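Local coordinates for protein shikimate dehydrogenase (NADP(+)) (Peptoclostridium difficile, PDB 5DZS) that probably catalyses the reversible NADPH-linked reduction of 3-dehydroshikimate to shikimate, a step in the chorismate pathway that leads to the aromatic amino acids, at residues B[1-13]-B[54-66]. Sequence-based numbering, arbitrary orientation. Where two conformers were deposited one is given.
Sequences MNFFGLVGEKLSH and GIQGVNVTVPYKE. With SO4 (sulfate ion), chain D.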
loop_
_atom_site.group_PDB
_atom_site.type_symbol
_atom_site.label_atom_id
_atom_site.label_comp_id
_atom_site.label_asym_id
_atom_site.label_seq_id
_atom_site.Cartn_x
_atom_site.Cartn_y
_atom_site.Cartn_z
ATOM N N MET B 1 9.406 -15.329 12.816
ATOM C CA MET B 1 9.940 -14.040 13.397
ATOM C C MET B 1 10.535 -13.159 12.323
ATOM O O MET B 1 11.311 -13.633 11.503
ATOM C CB MET B 1 11.007 -14.367 14.430
ATOM C CG MET B 1 11.668 -13.158 15.069
ATOM S SD MET B 1 10.555 -12.109 15.987
ATOM C CE MET B 1 10.171 -13.154 17.370
ATOM N N ASN B 2 10.144 -11.893 12.302
ATOM C CA ASN B 2 10.750 -10.923 11.417
ATOM C C ASN B 2 11.275 -9.744 12.234
ATOM O O ASN B 2 10.732 -9.415 13.294
ATOM C CB ASN B 2 9.815 -10.449 10.335
ATOM C CG ASN B 2 9.644 -11.496 9.261
ATOM O OD1 ASN B 2 8.637 -12.212 9.232
ATOM N ND2 ASN B 2 10.657 -11.664 8.440
ATOM N N PHE B 3 12.307 -9.113 11.712
ATOM C CA PHE B 3 12.992 -7.992 12.357
ATOM C C PHE B 3 12.805 -6.672 11.620
ATOM O O PHE B 3 12.811 -6.622 10.381
ATOM C CB PHE B 3 14.512 -8.233 12.489
ATOM C CG PHE B 3 14.929 -9.348 13.430
ATOM C CD1 PHE B 3 14.079 -9.892 14.358
ATOM C CD2 PHE B 3 16.271 -9.760 13.459
ATOM C CE1 PHE B 3 14.536 -10.883 15.258
ATOM C CE2 PHE B 3 16.709 -10.739 14.328
ATOM C CZ PHE B 3 15.850 -11.280 15.251
ATOM N N PHE B 4 12.687 -5.622 12.420
ATOM C CA PHE B 4 12.450 -4.255 11.967
ATOM C C PHE B 4 13.218 -3.310 12.885
ATOM O O PHE B 4 13.651 -3.700 13.985
ATOM C CB PHE B 4 10.953 -3.900 12.084
ATOM C CG PHE B 4 10.050 -4.800 11.300
ATOM C CD1 PHE B 4 9.615 -6.006 11.797
ATOM C CD2 PHE B 4 9.647 -4.433 10.021
ATOM C CE1 PHE B 4 8.805 -6.818 11.030
ATOM C CE2 PHE B 4 8.850 -5.240 9.262
ATOM C CZ PHE B 4 8.418 -6.431 9.768
ATOM N N GLY B 5 13.351 -2.055 12.483
ATOM C CA GLY B 5 13.938 -1.094 13.383
ATOM C C GLY B 5 13.941 0.310 12.871
ATOM O O GLY B 5 13.388 0.597 11.796
ATOM N N LEU B 6 14.579 1.169 13.645
ATOM C CA LEU B 6 14.657 2.595 13.381
ATOM C C LEU B 6 16.100 3.000 13.156
ATOM O O LEU B 6 16.952 2.785 14.026
ATOM C CB LEU B 6 14.088 3.380 14.568
ATOM C CG LEU B 6 14.218 4.907 14.515
ATOM C CD1 LEU B 6 13.481 5.499 13.332
ATOM C CD2 LEU B 6 13.768 5.528 15.824
ATOM N N VAL B 7 16.365 3.603 11.990
ATOM C CA VAL B 7 17.698 4.055 11.631
ATOM C C VAL B 7 17.842 5.562 11.844
ATOM O O VAL B 7 17.048 6.349 11.315
ATOM C CB VAL B 7 18.004 3.718 10.169
ATOM C CG1 VAL B 7 19.330 4.340 9.716
ATOM C CG2 VAL B 7 18.019 2.197 9.964
ATOM N N GLY B 8 18.853 5.957 12.607
ATOM C CA GLY B 8 19.122 7.373 12.868
ATOM C C GLY B 8 20.475 7.481 13.515
ATOM O O GLY B 8 21.102 6.474 13.802
ATOM N N GLU B 9 20.930 8.695 13.780
ATOM C CA GLU B 9 22.279 8.868 14.340
ATOM C C GLU B 9 22.316 8.672 15.861
ATOM O O GLU B 9 23.190 7.958 16.389
ATOM C CB GLU B 9 22.809 10.237 13.934
ATOM C CG GLU B 9 24.245 10.512 14.323
ATOM C CD GLU B 9 24.672 11.917 13.926
ATOM O OE1 GLU B 9 23.788 12.784 13.711
ATOM O OE2 GLU B 9 25.896 12.155 13.834
ATOM N N LYS B 10 21.345 9.275 16.547
ATOM C CA LYS B 10 21.225 9.206 18.012
ATOM C C LYS B 10 19.765 8.948 18.334
ATOM O O LYS B 10 18.909 9.780 18.004
ATOM C CB LYS B 10 21.651 10.539 18.640
ATOM C CG LYS B 10 23.043 11.031 18.253
ATOM C CD LYS B 10 24.140 10.106 18.757
ATOM C CE LYS B 10 25.521 10.691 18.467
ATOM N NZ LYS B 10 26.620 9.866 19.046
ATOM N N LEU B 11 19.494 7.836 19.013
ATOM C CA LEU B 11 18.138 7.342 19.254
ATOM C C LEU B 11 17.792 6.921 20.689
ATOM O O LEU B 11 16.766 6.305 20.902
ATOM C CB LEU B 11 17.959 6.085 18.381
ATOM C CG LEU B 11 18.159 6.247 16.866
ATOM C CD1 LEU B 11 18.037 4.871 16.207
ATOM C CD2 LEU B 11 17.155 7.227 16.273
ATOM N N SER B 12 18.636 7.235 21.665
ATOM C CA SER B 12 18.383 6.791 23.053
ATOM C C SER B 12 17.050 7.278 23.648
ATOM O O SER B 12 16.602 6.774 24.679
ATOM C CB SER B 12 19.532 7.219 23.970
ATOM O OG SER B 12 19.642 8.629 24.026
ATOM N N HIS B 13 16.424 8.247 22.992
ATOM C CA HIS B 13 15.166 8.813 23.462
ATOM C C HIS B 13 13.925 8.189 22.823
ATOM O O HIS B 13 12.879 8.056 23.462
ATOM C CB HIS B 13 15.176 10.285 23.114
ATOM C CG HIS B 13 15.295 10.541 21.646
ATOM N ND1 HIS B 13 16.451 10.280 20.940
ATOM C CD2 HIS B 13 14.410 11.039 20.752
ATOM C CE1 HIS B 13 16.268 10.601 19.672
ATOM N NE2 HIS B 13 15.039 11.064 19.531
ATOM N N GLY B 54 18.241 -9.887 6.050
ATOM C CA GLY B 54 16.797 -10.049 5.885
ATOM C C GLY B 54 15.956 -9.225 6.815
ATOM O O GLY B 54 14.953 -9.723 7.334
ATOM N N ILE B 55 16.389 -8.005 7.093
ATOM C CA ILE B 55 15.623 -7.079 7.915
ATOM C C ILE B 55 14.454 -6.607 7.054
ATOM O O ILE B 55 14.650 -5.934 6.060
ATOM C CB ILE B 55 16.479 -5.912 8.418
ATOM C CG1 ILE B 55 17.788 -6.411 9.066
ATOM C CG2 ILE B 55 15.669 -5.018 9.342
ATOM C CD1 ILE B 55 17.591 -7.333 10.255
ATOM N N GLN B 56 13.227 -6.976 7.422
ATOM C CA GLN B 56 12.085 -6.735 6.541
ATOM C C GLN B 56 11.780 -5.277 6.303
ATOM O O GLN B 56 11.331 -4.888 5.207
ATOM C CB GLN B 56 10.838 -7.460 7.077
ATOM C CG GLN B 56 9.657 -7.385 6.143
ATOM C CD GLN B 56 8.502 -8.233 6.572
ATOM O OE1 GLN B 56 8.668 -9.341 7.103
ATOM N NE2 GLN B 56 7.299 -7.731 6.310
ATOM N N GLY B 57 11.930 -4.473 7.327
ATOM C CA GLY B 57 11.647 -3.052 7.175
ATOM C C GLY B 57 12.355 -2.192 8.175
ATOM O O GLY B 57 12.595 -2.643 9.309
ATOM N N VAL B 58 12.628 -0.945 7.807
ATOM C CA VAL B 58 13.164 -0.002 8.763
ATOM C C VAL B 58 12.493 1.332 8.582
ATOM O O VAL B 58 12.046 1.676 7.465
ATOM C CB VAL B 58 14.696 0.208 8.713
ATOM C CG1 VAL B 58 15.415 -1.109 8.977
ATOM C CG2 VAL B 58 15.142 0.801 7.406
ATOM N N ASN B 59 12.374 2.071 9.663
ATOM C CA ASN B 59 12.088 3.479 9.575
ATOM C C ASN B 59 13.402 4.233 9.524
ATOM O O ASN B 59 14.436 3.740 9.977
ATOM C CB ASN B 59 11.272 3.936 10.770
ATOM C CG ASN B 59 9.867 3.404 10.743
ATOM O OD1 ASN B 59 9.445 2.696 11.657
ATOM N ND2 ASN B 59 9.130 3.729 9.700
ATOM N N VAL B 60 13.338 5.462 8.990
ATOM C CA VAL B 60 14.524 6.317 8.882
ATOM C C VAL B 60 14.137 7.648 9.488
ATOM O O VAL B 60 13.059 8.232 9.168
ATOM C CB VAL B 60 14.967 6.496 7.411
ATOM C CG1 VAL B 60 16.252 7.304 7.309
ATOM C CG2 VAL B 60 15.170 5.162 6.747
ATOM N N THR B 61 14.987 8.140 10.356
ATOM C CA THR B 61 14.787 9.446 10.957
ATOM C C THR B 61 16.009 10.344 10.719
ATOM O O THR B 61 16.891 10.068 9.870
ATOM C CB THR B 61 14.341 9.341 12.424
ATOM O OG1 THR B 61 13.946 10.641 12.923
ATOM C CG2 THR B 61 15.412 8.760 13.284
ATOM N N VAL B 62 16.028 11.479 11.398
ATOM C CA VAL B 62 17.113 12.433 11.208
ATOM C C VAL B 62 18.470 11.801 11.524
ATOM O O VAL B 62 18.596 11.028 12.480
ATOM C CB VAL B 62 16.861 13.699 12.051
ATOM C CG1 VAL B 62 15.623 14.404 11.547
ATOM C CG2 VAL B 62 16.740 13.367 13.519
ATOM N N PRO B 63 19.519 12.127 10.758
ATOM C CA PRO B 63 19.522 13.084 9.651
ATOM C C PRO B 63 19.624 12.419 8.285
ATOM O O PRO B 63 20.215 12.958 7.356
ATOM C CB PRO B 63 20.825 13.842 9.925
ATOM C CG PRO B 63 21.732 12.789 10.398
ATOM C CD PRO B 63 20.888 11.800 11.187
ATOM N N TYR B 64 18.947 11.280 8.152
ATOM C CA TYR B 64 19.144 10.433 6.975
ATOM C C TYR B 64 17.971 10.318 6.022
ATOM O O TYR B 64 18.074 9.566 5.059
ATOM C CB TYR B 64 19.526 8.999 7.427
ATOM C CG TYR B 64 20.776 8.910 8.290
ATOM C CD1 TYR B 64 21.930 9.573 7.919
ATOM C CD2 TYR B 64 20.813 8.153 9.449
ATOM C CE1 TYR B 64 23.073 9.494 8.689
ATOM C CE2 TYR B 64 21.951 8.064 10.229
ATOM C CZ TYR B 64 23.073 8.747 9.843
ATOM O OH TYR B 64 24.224 8.703 10.581
ATOM N N LYS B 65 16.896 11.057 6.244
ATOM C CA LYS B 65 15.715 10.853 5.396
ATOM C C LYS B 65 15.952 11.173 3.916
ATOM O O LYS B 65 15.317 10.592 3.052
ATOM C CB LYS B 65 14.510 11.603 5.922
ATOM C CG LYS B 65 14.086 11.209 7.321
ATOM C CD LYS B 65 12.851 12.055 7.665
ATOM C CE LYS B 65 12.290 11.847 9.038
ATOM N NZ LYS B 65 11.164 12.834 9.146
ATOM N N GLU B 66 16.825 12.125 3.635
ATOM C CA GLU B 66 17.166 12.460 2.243
ATOM C C GLU B 66 18.342 11.637 1.722
ATOM O O GLU B 66 18.294 11.105 0.590
ATOM C CB GLU B 66 17.451 13.978 2.111
ATOM C CG GLU B 66 16.254 14.822 2.520
ATOM C CD GLU B 66 16.448 16.338 2.496
ATOM O OE1 GLU B 66 17.180 16.877 1.641
ATOM O OE2 GLU B 66 15.815 17.005 3.341
HETATM S S SO4 D . 16.422 14.942 7.471
HETATM O O1 SO4 D . 15.344 15.473 8.320
HETATM O O2 SO4 D . 17.627 15.830 7.619
HETATM O O3 SO4 D . 16.803 13.559 7.834
HETATM O O4 SO4 D . 15.977 14.980 6.064
HETATM O O HOH W 1 12.916 -9.971 9.038
HETATM O O HOH W 2 18.858 10.623 15.006
#
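In Leu6 a chi1 of 174° swings CG away from the backbone N, and chi2 of 62° then sets CD1 3.7 Å from CB of Asn59, the side chains crossing at about a right angle; CD1 also meets CG2 of Thr61. Gln56, extended from CB outward, runs alongside the Phe4 ring, its CD 3.7 Å from Phe4 CZ. Beneath Phe4, Leu6 and Asn59, which share one face, 2-8 and 57-60 pair in parallel. Asn59 N donates to Gly5 O (2.8 Å), Val7 N to Asn59 O, and Thr61 N almost head-on to Val7 O (2.9 Å), whereas the bonds from Gly5 N to Gly57 O and from Gln56 N to Phe3 O are weak. On the other face, Val7 CG2 packs against Val58. Past the strands, Tyr64 lies across the Gly8-Glu9 backbone, its CE2 3.6 Å from Gly8 C; CD of Pro63, whose preceding peptide is cis, lies over the centre of one face of the Tyr64 ring, and Tyr64 OH is hydrogen-bonded to Ile38 O. Helices 16-27 and 46-53 join parallel strands 2-8, 31-37 and 57-60 in turn, the alpha/beta arrangement of the shikimate dehydrogenase substrate-binding domain; the loop after 57-60 carries Thr61 and Lys65, predicted shikimate ligand and proton acceptor.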